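Local coordinates for lipase (Pelosinus fermentans, PDB 5AH0), which hydrolyses ester bonds as a lipase of the alpha/beta-hydrolase clan that carries a zinc ion and also attacks the polyester poly(butylene adipate-co-terephthalate), at residues F175-K180 with Y288-F293; A226-N229 with A235-D238; A179-A184 with L277-Y282. All coordinates share one frame; numbering follows the deposited sequence.

Contact 1: residues F175-K180 with Y288-F293; sequences FGDFAK and YPFGRF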
loop_
_atom_site.group_PDB
_atom_site.type_symbol
_atom_site.label_atom_id
_atom_site.label_comp_id
_atom_site.label_asym_id
_atom_site.label_seq_id
_atom_site.Cartn_x
_atom_site.Cartn_y
_atom_site.Cartn_z
ATOM N N PHE A 175 -8.043 -13.214 -6.606
ATOM C CA PHE A 175 -7.577 -11.828 -6.627
ATOM C C PHE A 175 -8.586 -10.905 -7.315
ATOM O O PHE A 175 -8.926 -9.852 -6.799
ATOM C CB PHE A 175 -6.223 -11.747 -7.332
ATOM C CG PHE A 175 -5.802 -10.349 -7.692
ATOM C CD1 PHE A 175 -6.206 -9.771 -8.892
ATOM C CD2 PHE A 175 -4.978 -9.625 -6.847
ATOM C CE1 PHE A 175 -5.822 -8.502 -9.226
ATOM C CE2 PHE A 175 -4.576 -8.345 -7.183
ATOM C CZ PHE A 175 -4.998 -7.782 -8.370
ATOM N N GLY A 176 -9.043 -11.295 -8.498
ATOM C CA GLY A 176 -10.039 -10.522 -9.218
ATOM C C GLY A 176 -11.411 -10.563 -8.558
ATOM O O GLY A 176 -12.184 -9.609 -8.650
ATOM N N ASP A 177 -11.731 -11.671 -7.898
ATOM C CA ASP A 177 -13.003 -11.756 -7.204
ATOM C C ASP A 177 -13.005 -10.777 -6.042
ATOM O O ASP A 177 -14.004 -10.101 -5.781
ATOM C CB ASP A 177 -13.268 -13.164 -6.688
ATOM C CG ASP A 177 -14.583 -13.262 -5.938
ATOM O OD1 ASP A 177 -15.637 -13.410 -6.596
ATOM O OD2 ASP A 177 -14.571 -13.164 -4.691
ATOM N N PHE A 178 -11.874 -10.706 -5.347
ATOM C CA PHE A 178 -11.744 -9.788 -4.233
ATOM C C PHE A 178 -11.869 -8.343 -4.702
ATOM O O PHE A 178 -12.527 -7.532 -4.062
ATOM C CB PHE A 178 -10.418 -9.965 -3.509
ATOM C CG PHE A 178 -10.266 -9.030 -2.357
ATOM C CD1 PHE A 178 -10.885 -9.308 -1.155
ATOM C CD2 PHE A 178 -9.572 -7.842 -2.493
ATOM C CE1 PHE A 178 -10.792 -8.429 -0.100
ATOM C CE2 PHE A 178 -9.473 -6.953 -1.433
ATOM C CZ PHE A 178 -10.085 -7.247 -0.243
ATOM N N ALA A 179 -11.219 -8.013 -5.811
ATOM C CA ALA A 179 -11.268 -6.648 -6.297
ATOM C C ALA A 179 -12.700 -6.249 -6.624
ATOM O O ALA A 179 -13.214 -5.262 -6.084
ATOM C CB ALA A 179 -10.374 -6.480 -7.507
ATOM N N LYS A 180 -13.344 -7.034 -7.490
ATOM C CA LYS A 180 -14.721 -6.779 -7.877
ATOM C C LYS A 180 -15.618 -6.607 -6.659
ATOM O O LYS A 180 -16.385 -5.645 -6.573
ATOM C CB LYS A 180 -15.245 -7.915 -8.747
ATOM C CG LYS A 180 -14.675 -7.933 -10.156
ATOM C CD LYS A 180 -14.800 -9.322 -10.764
ATOM C CE LYS A 180 -14.731 -9.249 -12.275
ATOM N NZ LYS A 180 -14.643 -10.586 -12.897
ATOM N N TYR A 288 -15.165 -12.325 4.945
ATOM C CA TYR A 288 -15.443 -13.663 5.444
ATOM C C TYR A 288 -14.964 -14.793 4.499
ATOM O O TYR A 288 -14.232 -15.681 4.925
ATOM C CB TYR A 288 -16.932 -13.827 5.753
ATOM C CG TYR A 288 -17.277 -15.246 6.162
ATOM C CD1 TYR A 288 -16.930 -15.732 7.419
ATOM C CD2 TYR A 288 -17.934 -16.105 5.285
ATOM C CE1 TYR A 288 -17.232 -17.052 7.795
ATOM C CE2 TYR A 288 -18.249 -17.414 5.651
ATOM C CZ TYR A 288 -17.898 -17.879 6.906
ATOM O OH TYR A 288 -18.197 -19.171 7.262
ATOM N N PRO A 289 -15.372 -14.769 3.220
ATOM C CA PRO A 289 -14.904 -15.880 2.390
ATOM C C PRO A 289 -13.400 -15.817 2.114
ATOM O O PRO A 289 -12.763 -16.858 1.963
ATOM C CB PRO A 289 -15.703 -15.708 1.093
ATOM C CG PRO A 289 -15.943 -14.236 1.012
ATOM C CD PRO A 289 -16.165 -13.795 2.443
ATOM N N PHE A 290 -12.837 -14.618 2.032
ATOM C CA PHE A 290 -11.415 -14.497 1.733
ATOM C C PHE A 290 -10.535 -14.964 2.894
ATOM O O PHE A 290 -9.560 -15.684 2.676
ATOM C CB PHE A 290 -11.111 -13.052 1.310
ATOM C CG PHE A 290 -11.937 -12.627 0.128
ATOM C CD1 PHE A 290 -11.713 -13.196 -1.117
ATOM C CD2 PHE A 290 -12.987 -11.740 0.272
ATOM C CE1 PHE A 290 -12.493 -12.852 -2.196
ATOM C CE2 PHE A 290 -13.771 -11.396 -0.817
ATOM C CZ PHE A 290 -13.523 -11.947 -2.045
ATOM N N GLY A 291 -10.907 -14.591 4.118
ATOM C CA GLY A 291 -10.276 -15.118 5.315
ATOM C C GLY A 291 -10.293 -16.635 5.372
ATOM O O GLY A 291 -9.285 -17.254 5.731
ATOM N N ARG A 292 -11.429 -17.249 5.030
ATOM C CA ARG A 292 -11.528 -18.709 5.055
ATOM C C ARG A 292 -10.703 -19.329 3.944
ATOM O O ARG A 292 -10.062 -20.365 4.148
ATOM C CB ARG A 292 -12.990 -19.169 4.962
ATOM C CG ARG A 292 -13.764 -18.908 6.251
ATOM C CD ARG A 292 -15.135 -19.553 6.290
ATOM N NE ARG A 292 -15.145 -20.907 6.831
ATOM C CZ ARG A 292 -15.282 -21.991 6.083
ATOM N NH1 ARG A 292 -15.417 -21.867 4.764
ATOM N NH2 ARG A 292 -15.286 -23.189 6.650
ATOM N N PHE A 293 -10.704 -18.698 2.772
ATOM C CA PHE A 293 -9.892 -19.208 1.686
ATOM C C PHE A 293 -8.417 -19.216 2.076
ATOM O O PHE A 293 -7.750 -20.221 1.909
ATOM C CB PHE A 293 -10.071 -18.401 0.394
ATOM C CG PHE A 293 -9.133 -18.836 -0.696
ATOM C CD1 PHE A 293 -9.448 -19.920 -1.507
ATOM C CD2 PHE A 293 -7.909 -18.202 -0.868
ATOM C CE1 PHE A 293 -8.569 -20.354 -2.495
ATOM C CE2 PHE A 293 -7.017 -18.623 -1.862
ATOM C CZ PHE A 293 -7.349 -19.701 -2.681
#
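Phe-178 and Phe-290 make a T-shaped (edge-to-face) aromatic pair, the main interaction between these two helical segments. The edge of Phe-178 comes in over the face of Phe-290: the ring planes stand at 84° to each other and the centroids are 4.9 Å apart. Phe-178 CD1 leads, poised over the middle of the Phe-290 ring and 3.5 Å from Phe-290 CD2. A CH-pi contact backs it up on the same ring, with Phe-178 CB 4.2 Å from the Phe-290 centroid. Phe-290 reaches across because its CG lies beside its own backbone N (chi1 -57°), which swings the ring out from helix 288-294. Its other face rests on Pro-289 CG, one residue earlier, so the ring is flanked on both sides.

The polar element is Asp-177. Its OD2 lies near the plane of the Phe-290 ring, at the edge, 3.1 Å from Phe-290 CZ. No hydrogen bond crosses the contact; the carboxylate oxygen instead faces ring C-H groups, whose slight positive character would suit it.

Around this buried pair, Leu-287 and Val-317 from loops press on Phe-178, while Ile-174, earlier on helix 173-190, touches both Phe-290 and Phe-293. Phe-175 and Ala-179 turn away to pack on Phe-223, so helix 173-190 lies between helix 288-294 and helix 215-223.

Contact 2: residues A226-N229 with A235-D238; sequences AIWN and ANWD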
loop_
_atom_site.group_PDB
_atom_site.type_symbol
_atom_site.label_atom_id
_atom_site.label_comp_id
_atom_site.label_asym_id
_atom_site.label_seq_id
_atom_site.Cartn_x
_atom_site.Cartn_y
_atom_site.Cartn_z
ATOM N N ALA A 226 -6.637 -9.042 -20.839
ATOM C CA ALA A 226 -5.574 -10.006 -21.066
ATOM C C ALA A 226 -4.318 -9.627 -20.300
ATOM O O ALA A 226 -3.459 -10.468 -20.045
ATOM C CB ALA A 226 -5.270 -10.116 -22.556
ATOM N N ILE A 227 -4.228 -8.354 -19.931
ATOM C CA ILE A 227 -3.029 -7.803 -19.310
ATOM C C ILE A 227 -2.586 -8.582 -18.075
ATOM O O ILE A 227 -1.393 -8.790 -17.864
ATOM C CB ILE A 227 -3.240 -6.334 -18.907
ATOM C CG1 ILE A 227 -3.705 -5.513 -20.104
ATOM C CG2 ILE A 227 -1.959 -5.743 -18.370
ATOM C CD1 ILE A 227 -2.661 -5.355 -21.171
ATOM N N TRP A 228 -3.553 -9.030 -17.279
ATOM C CA TRP A 228 -3.265 -9.675 -16.005
ATOM C C TRP A 228 -2.436 -10.940 -16.140
ATOM O O TRP A 228 -1.624 -11.255 -15.267
ATOM C CB TRP A 228 -4.571 -9.988 -15.287
ATOM C CG TRP A 228 -5.348 -8.756 -15.053
ATOM C CD1 TRP A 228 -6.413 -8.308 -15.773
ATOM C CD2 TRP A 228 -5.098 -7.772 -14.047
ATOM N NE1 TRP A 228 -6.858 -7.110 -15.260
ATOM C CE2 TRP A 228 -6.065 -6.761 -14.202
ATOM C CE3 TRP A 228 -4.159 -7.657 -13.016
ATOM C CZ2 TRP A 228 -6.118 -5.646 -13.372
ATOM C CZ3 TRP A 228 -4.217 -6.553 -12.190
ATOM C CH2 TRP A 228 -5.186 -5.557 -12.378
ATOM N N ASN A 229 -2.621 -11.645 -17.250
ATOM C CA ASN A 229 -1.917 -12.894 -17.490
ATOM C C ASN A 229 -0.640 -12.703 -18.298
ATOM O O ASN A 229 0.185 -13.611 -18.378
ATOM C CB ASN A 229 -2.832 -13.879 -18.214
ATOM C CG ASN A 229 -4.174 -14.039 -17.525
ATOM O OD1 ASN A 229 -4.250 -14.202 -16.302
ATOM N ND2 ASN A 229 -5.246 -13.978 -18.307
ATOM N N ALA A 235 -0.443 -5.368 -9.558
ATOM C CA ALA A 235 -0.511 -5.756 -8.147
ATOM C C ALA A 235 -0.572 -7.272 -7.970
ATOM O O ALA A 235 0.053 -7.814 -7.062
ATOM C CB ALA A 235 -1.706 -5.106 -7.467
ATOM N N ASN A 236 -1.286 -7.953 -8.865
ATOM C CA ASN A 236 -1.506 -9.389 -8.729
ATOM C C ASN A 236 -0.199 -10.195 -8.778
ATOM O O ASN A 236 -0.098 -11.262 -8.177
ATOM C CB ASN A 236 -2.490 -9.873 -9.798
ATOM C CG ASN A 236 -1.925 -9.759 -11.198
ATOM O OD1 ASN A 236 -1.121 -8.871 -11.480
ATOM N ND2 ASN A 236 -2.348 -10.653 -12.088
ATOM N N TRP A 237 0.817 -9.678 -9.455
ATOM C CA TRP A 237 2.123 -10.323 -9.394
ATOM C C TRP A 237 2.860 -9.920 -8.116
ATOM O O TRP A 237 3.331 -10.777 -7.371
ATOM C CB TRP A 237 2.959 -9.976 -10.620
ATOM C CG TRP A 237 4.357 -10.466 -10.529
ATOM C CD1 TRP A 237 5.484 -9.709 -10.391
ATOM C CD2 TRP A 237 4.787 -11.831 -10.541
ATOM N NE1 TRP A 237 6.593 -10.519 -10.342
ATOM C CE2 TRP A 237 6.191 -11.827 -10.427
ATOM C CE3 TRP A 237 4.122 -13.055 -10.648
ATOM C CZ2 TRP A 237 6.939 -12.998 -10.414
ATOM C CZ3 TRP A 237 4.866 -14.218 -10.637
ATOM C CH2 TRP A 237 6.260 -14.181 -10.517
ATOM N N ASP A 238 2.929 -8.617 -7.858
ATOM C CA ASP A 238 3.684 -8.085 -6.727
ATOM C C ASP A 238 3.105 -8.505 -5.368
ATOM O O ASP A 238 3.806 -8.515 -4.356
ATOM C CB ASP A 238 3.745 -6.556 -6.806
ATOM C CG ASP A 238 4.980 -6.049 -7.531
ATOM O OD1 ASP A 238 5.898 -6.860 -7.783
ATOM O OD2 ASP A 238 5.035 -4.834 -7.834
#
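Asn-236 meets Trp-228 with its whole amide, and its side chain is worth following outward from the backbone. CB points toward segment 226-229; its closer neighbour is the ring of Phe-175. CG takes the cramped position between the backbone N and the carbonyl carbon (chi1 66°), which sets the amide against the benzo edge of the indole. There CG lies 3.6 Å from Trp-228 CE3. The amide then forks. OD1 stays near the plane of the indole, at its edge, 3.6 Å from Trp-228 CE3 and 3.9 Å from Trp-228 CZ3, so that the oxygen looks at aromatic C-H groups. ND2, also 3.6 Å from Trp-228 CE3, turns to the backbone and donates a weak hydrogen bond to Trp-228 O, 3.3 Å long with an N-H...O angle of 160°. The amide plane is almost perpendicular to the indole, at 89°, so the two flat groups meet without stacking.

The indole has its own anchors: NE1 is hydrogen-bonded to Val-222 O, and the ring lies nearly parallel to that of Phe-223. An alanine here in place of Asn-236 removes the amide, which would probably leave Trp-228 O without this weak bond and open a gap beside the CE3 edge.

The contact joins two short helical turns near the surface. The connection between them carries Asp-233, a zinc ligand, and the Asn-236 side chain is about 11 Å from the metal. Trp-228 looks back to helix 215-223, while Ala-235 is hydrogen-bonded through its backbone to Val-51 and touches Met-115, just ahead of helix 116-129; Asp-238 O is hydrogen-bonded to Gln-118 of that helix.

Contact 3: residues A179-A184 with L277-Y282; sequences AKNLVA and LPHVIY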
loop_
_atom_site.group_PDB
_atom_site.type_symbol
_atom_site.label_atom_id
_atom_site.label_comp_id
_atom_site.label_asym_id
_atom_site.label_seq_id
_atom_site.Cartn_x
_atom_site.Cartn_y
_atom_site.Cartn_z
ATOM N N ALA A 179 -11.219 -8.013 -5.811
ATOM C CA ALA A 179 -11.268 -6.648 -6.297
ATOM C C ALA A 179 -12.700 -6.249 -6.624
ATOM O O ALA A 179 -13.214 -5.262 -6.084
ATOM C CB ALA A 179 -10.374 -6.480 -7.507
ATOM N N LYS A 180 -13.344 -7.034 -7.490
ATOM C CA LYS A 180 -14.721 -6.779 -7.877
ATOM C C LYS A 180 -15.618 -6.607 -6.659
ATOM O O LYS A 180 -16.385 -5.645 -6.573
ATOM C CB LYS A 180 -15.245 -7.915 -8.747
ATOM C CG LYS A 180 -14.675 -7.933 -10.156
ATOM C CD LYS A 180 -14.800 -9.322 -10.764
ATOM C CE LYS A 180 -14.731 -9.249 -12.275
ATOM N NZ LYS A 180 -14.643 -10.586 -12.897
ATOM N N ASN A 181 -15.495 -7.510 -5.691
ATOM C CA ASN A 181 -16.363 -7.453 -4.524
ATOM C C ASN A 181 -16.075 -6.260 -3.620
ATOM O O ASN A 181 -16.985 -5.725 -2.993
ATOM C CB ASN A 181 -16.256 -8.741 -3.727
ATOM C CG ASN A 181 -17.104 -9.843 -4.311
ATOM O OD1 ASN A 181 -18.331 -9.841 -4.163
ATOM N ND2 ASN A 181 -16.459 -10.794 -4.988
ATOM N N LEU A 182 -14.826 -5.811 -3.564
ATOM C CA LEU A 182 -14.532 -4.626 -2.767
ATOM C C LEU A 182 -15.223 -3.392 -3.348
ATOM O O LEU A 182 -15.792 -2.600 -2.613
ATOM C CB LEU A 182 -13.030 -4.378 -2.666
ATOM C CG LEU A 182 -12.773 -3.137 -1.806
ATOM C CD1 LEU A 182 -11.972 -3.464 -0.583
ATOM C CD2 LEU A 182 -12.107 -2.029 -2.609
ATOM N N VAL A 183 -15.173 -3.221 -4.664
ATOM C CA VAL A 183 -15.864 -2.094 -5.282
ATOM C C VAL A 183 -17.357 -2.203 -5.046
ATOM O O VAL A 183 -18.002 -1.245 -4.637
ATOM C CB VAL A 183 -15.612 -2.009 -6.794
ATOM C CG1 VAL A 183 -16.365 -0.818 -7.395
ATOM C CG2 VAL A 183 -14.139 -1.889 -7.064
ATOM N N ALA A 184 -17.895 -3.391 -5.289
ATOM C CA ALA A 184 -19.310 -3.635 -5.091
ATOM C C ALA A 184 -19.687 -3.374 -3.648
ATOM O O ALA A 184 -20.735 -2.793 -3.365
ATOM C CB ALA A 184 -19.655 -5.053 -5.478
ATOM N N LEU A 277 -17.889 -3.401 6.089
ATOM C CA LEU A 277 -18.059 -3.673 4.669
ATOM C C LEU A 277 -18.744 -5.022 4.448
ATOM O O LEU A 277 -18.267 -6.052 4.918
ATOM C CB LEU A 277 -16.711 -3.659 3.955
ATOM C CG LEU A 277 -15.913 -2.353 3.997
ATOM C CD1 LEU A 277 -14.604 -2.510 3.252
ATOM C CD2 LEU A 277 -16.740 -1.205 3.389
ATOM N N PRO A 278 -19.864 -5.021 3.718
ATOM C CA PRO A 278 -20.562 -6.283 3.491
ATOM C C PRO A 278 -20.090 -6.995 2.235
ATOM O O PRO A 278 -19.574 -6.365 1.307
ATOM C CB PRO A 278 -22.012 -5.844 3.336
ATOM C CG PRO A 278 -21.895 -4.490 2.652
ATOM C CD PRO A 278 -20.615 -3.865 3.177
ATOM N N HIS A 279 -20.271 -8.308 2.220
ATOM C CA HIS A 279 -20.212 -9.052 0.978
ATOM C C HIS A 279 -21.583 -9.000 0.294
ATOM O O HIS A 279 -22.597 -9.437 0.849
ATOM C CB HIS A 279 -19.785 -10.482 1.235
ATOM C CG HIS A 279 -19.311 -11.181 0.009
ATOM N ND1 HIS A 279 -20.177 -11.680 -0.938
ATOM C CD2 HIS A 279 -18.064 -11.449 -0.440
ATOM C CE1 HIS A 279 -19.482 -12.239 -1.911
ATOM N NE2 HIS A 279 -18.197 -12.103 -1.638
ATOM N N VAL A 280 -21.630 -8.425 -0.896
ATOM C CA VAL A 280 -22.919 -8.171 -1.538
ATOM C C VAL A 280 -23.616 -9.453 -2.020
ATOM O O VAL A 280 -24.818 -9.464 -2.265
ATOM C CB VAL A 280 -22.741 -7.175 -2.700
ATOM C CG1 VAL A 280 -24.068 -6.810 -3.319
ATOM C CG2 VAL A 280 -22.060 -5.904 -2.189
ATOM N N ILE A 281 -22.883 -10.555 -2.112
ATOM C CA ILE A 281 -23.510 -11.811 -2.530
ATOM C C ILE A 281 -23.940 -12.627 -1.312
ATOM O O ILE A 281 -25.107 -12.988 -1.179
ATOM C CB ILE A 281 -22.570 -12.672 -3.424
ATOM C CG1 ILE A 281 -22.406 -12.043 -4.807
ATOM C CG2 ILE A 281 -23.125 -14.079 -3.601
ATOM C CD1 ILE A 281 -21.411 -10.930 -4.873
ATOM N N TYR A 282 -23.011 -12.880 -0.404
ATOM C CA TYR A 282 -23.280 -13.780 0.716
ATOM C C TYR A 282 -23.980 -13.133 1.907
ATOM O O TYR A 282 -24.449 -13.836 2.807
ATOM C CB TYR A 282 -21.977 -14.416 1.186
ATOM C CG TYR A 282 -21.277 -15.149 0.075
ATOM C CD1 TYR A 282 -22.005 -15.879 -0.860
ATOM C CD2 TYR A 282 -19.888 -15.129 -0.039
ATOM C CE1 TYR A 282 -21.378 -16.558 -1.884
ATOM C CE2 TYR A 282 -19.242 -15.822 -1.060
ATOM C CZ TYR A 282 -19.996 -16.530 -1.979
ATOM O OH TYR A 282 -19.375 -17.213 -3.004
#
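Asn-181 leans over the imidazole of His-279, its OD1 above one face of the ring, 3.4 Å from NE2 and 3.5 Å from CE1 of that histidine. The amide and ring planes are 30° apart; because OD1 sits over the face, its approach to NE2 has too poor an angle for a hydrogen bond. OD1 also meets the tip of Ile-281, whose CD1 lies 3.3 Å away, the two side chains crossing at about a right angle. Val-280, from the loop, sends CG2 to Ala-184, which lies about one turn after Asn-181 on the helix. That methyl is 3.6 Å from Ala-184 O, with only a loose apolar approach to Ala-184 CB at 4.2 Å. Helix 173-190 thus packs here on the loop between strand 258-265 and helix 288-294.

The next shell explains why these groups stand where they do. Asn-181 ND2 is hydrogen-bonded to Asp-177 O, one turn earlier in the helix, which fixes the amide flip and leaves OD1 facing the imidazole. The His-279 ring is held from its own loop. With CG anti to the backbone N (chi1 -163°), ND1 turns back over the following residues and accepts two main-chain N-H groups, from Ile-281 N at 3.2 Å and Tyr-282 N at 3.1 Å. The Tyr-282 bond is the straighter, at 171°, and both donors are tilted out of the ring plane. Tyr-282 CD2 covers the imidazole face opposite Asn-181. Farther out, Pro-278 O is bonded to Ser-185, also on helix 173-190.

Asn-181 OD1 therefore lies against the imidazole without a hydrogen bond to it. With two donors converging on ND1, that nitrogen serves as an acceptor, and a neutral ring would probably carry its proton on NE2.

Helix 173-190 supplies the first half of contacts 1 and 3, which share Ala-179 and Lys-180. From there the chain runs through helix 215-223 and closes a short local loop at contact 2, then passes strand 258-265 of the parallel sheet. Segment 277-282 returns to the helix to close contact 3, and segment 288-293 closes contact 1 just after it. Contact 2 lies within both larger loops, which start from the same part of helix 173-190. Neighbouring contacts touch, with Phe-175 CE1 3.9 Å from Trp-228 CZ3 and Pro-289 CG 3.8 Å from His-279 CD2. One helix thus ties the loop and helix after strand 258-265 to the short helices 227-230 and 235-238.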